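Local structure of similar to sp|P32453 Saccharomyces cerevisiae YNL315c ATP11 (Candida glabrata CBS 138, 2P4F) at residues A[142-145]-A[146-149]. The protein probably acts as a mitochondrial chaperone of the ATP11 family that binds unfolded protein, as in the assembly of the F1 part of ATP synthase. Residues are numbered along the deposited sequence; the frame is centred on the assembly and turned at random.
Sequences KTFQ and GMYK
The backbone N of Tyr-148 reaches back one turn to O of Phe-144 at 2.8 Å, a nearly straight bond with an N-H...O angle of 164°. One residue on, N of Lys-149 makes the same i to i+4 bond to O of Gln-145, somewhat more bent, although the place of that oxygen is less sure. The side chains of Phe-144 and Tyr-148 also meet. The Phe-144 ring brings its CE2 corner to CB of Tyr-148, 3.8 Å away, and nearly as close to the tyrosine CG. Both residues hold CG anti to the backbone N (chi1 -168° in Phe-144), which sends the two rings out from the helix on the same flank; their centroids lie 5.7 Å apart with the planes inclined at 40°, an oblique pairing. The pair belongs to helix 140-153, which follows directly on edge strand 133-139 of the antiparallel sheet and leads into strand 156-162, the edge strand at the far side of the half barrel. Val-138 touches Phe-144 where strand and helix join, Phe-219 sets its own ring against Phe-144, and Leu-221 touches both aromatic residues. Met-147 approaches a different corner of the Phe-144 ring, on the same side of its plane as Tyr-148 CB: its terminal CE turns back through a bend at the last torsion to stand 4.3 Å from CD1, a loose apolar contact, while Tyr-258 touches the same methionine. At the more open flank, the Lys-149 chain runs back across Gln-145, though its modelled place is doubtful, and both side chains touch Tyr-140 from the first turn of the helix.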
loop_
_atom_site.group_PDB
_atom_site.type_symbol
_atom_site.label_atom_id
_atom_site.label_comp_id
_atom_site.label_asym_id
_atom_site.label_seq_id
_atom_site.Cartn_x
_atom_site.Cartn_y
_atom_site.Cartn_z
ATOM N N LYS A 142 -1.256 -16.102 1.255
ATOM C CA LYS A 142 -0.612 -15.943 2.549
ATOM C C LYS A 142 -0.686 -14.516 3.067
ATOM O O LYS A 142 -0.825 -14.301 4.269
ATOM C CB LYS A 142 0.846 -16.419 2.448
ATOM C CG LYS A 142 1.621 -16.263 3.744
ATOM C CD LYS A 142 3.070 -16.734 3.583
ATOM C CE LYS A 142 3.670 -17.061 4.935
ATOM N NZ LYS A 142 4.958 -16.376 5.234
ATOM N N THR A 143 -0.560 -13.542 2.171
ATOM C CA THR A 143 -0.404 -12.162 2.654
ATOM C C THR A 143 -1.345 -11.132 2.070
ATOM O O THR A 143 -2.060 -10.375 2.743
ATOM C CB THR A 143 1.054 -11.731 2.361
ATOM O OG1 THR A 143 1.905 -12.647 3.087
ATOM C CG2 THR A 143 1.285 -10.302 2.822
ATOM N N PHE A 144 -1.389 -11.059 0.730
ATOM C CA PHE A 144 -2.195 -9.965 0.189
ATOM C C PHE A 144 -3.679 -10.140 0.374
ATOM O O PHE A 144 -4.395 -9.139 0.557
ATOM C CB PHE A 144 -1.893 -9.816 -1.320
ATOM C CG PHE A 144 -2.507 -8.500 -1.822
ATOM C CD1 PHE A 144 -1.854 -7.302 -1.537
ATOM C CD2 PHE A 144 -3.695 -8.490 -2.542
ATOM C CE1 PHE A 144 -2.398 -6.116 -1.971
ATOM C CE2 PHE A 144 -4.243 -7.284 -2.962
ATOM C CZ PHE A 144 -3.600 -6.095 -2.664
ATOM N N GLN A 145 -4.188 -11.362 0.303
ATOM C CA GLN A 145 -5.637 -11.563 0.345
ATOM C C GLN A 145 -6.268 -10.950 1.586
ATOM O O GLN A 145 -7.343 -10.322 1.514
ATOM C CB GLN A 145 -5.928 -13.065 0.265
ATOM C CG GLN A 145 -7.404 -13.382 0.252
ATOM C CD GLN A 145 -7.639 -14.853 -0.087
ATOM O OE1 GLN A 145 -6.978 -15.770 0.406
ATOM N NE2 GLN A 145 -8.588 -15.096 -0.975
ATOM N N GLY A 146 -5.629 -11.152 2.746
ATOM C CA GLY A 146 -6.228 -10.627 3.972
ATOM C C GLY A 146 -6.165 -9.120 3.962
ATOM O O GLY A 146 -7.120 -8.442 4.406
ATOM N N MET A 147 -5.067 -8.546 3.459
ATOM C CA MET A 147 -4.959 -7.080 3.391
ATOM C C MET A 147 -6.035 -6.517 2.467
ATOM O O MET A 147 -6.714 -5.511 2.735
ATOM C CB MET A 147 -3.537 -6.699 2.933
ATOM C CG MET A 147 -3.428 -5.188 2.855
ATOM S SD MET A 147 -1.685 -4.666 2.842
ATOM C CE MET A 147 -0.884 -6.239 2.520
ATOM N N TYR A 148 -6.248 -7.196 1.336
ATOM C CA TYR A 148 -7.268 -6.801 0.358
ATOM C C TYR A 148 -8.657 -6.762 0.992
ATOM O O TYR A 148 -9.453 -5.849 0.774
ATOM C CB TYR A 148 -7.249 -7.847 -0.770
ATOM C CG TYR A 148 -7.978 -7.552 -2.041
ATOM C CD1 TYR A 148 -8.571 -6.332 -2.351
ATOM C CD2 TYR A 148 -8.089 -8.551 -3.005
ATOM C CE1 TYR A 148 -9.239 -6.101 -3.539
ATOM C CE2 TYR A 148 -8.738 -8.310 -4.180
ATOM C CZ TYR A 148 -9.306 -7.112 -4.461
ATOM O OH TYR A 148 -9.948 -6.958 -5.671
ATOM N N LYS A 149 -8.935 -7.772 1.820
ATOM C CA LYS A 149 -10.285 -7.849 2.422
ATOM C C LYS A 149 -10.481 -6.673 3.376
ATOM O O LYS A 149 -11.553 -6.027 3.355
ATOM C CB LYS A 149 -10.470 -9.232 3.061
ATOM C CG LYS A 149 -10.782 -10.342 2.041
ATOM C CD LYS A 149 -10.031 -10.320 0.739
ATOM C CE LYS A 149 -10.243 -11.486 -0.192
ATOM N NZ LYS A 149 -10.839 -11.127 -1.506
#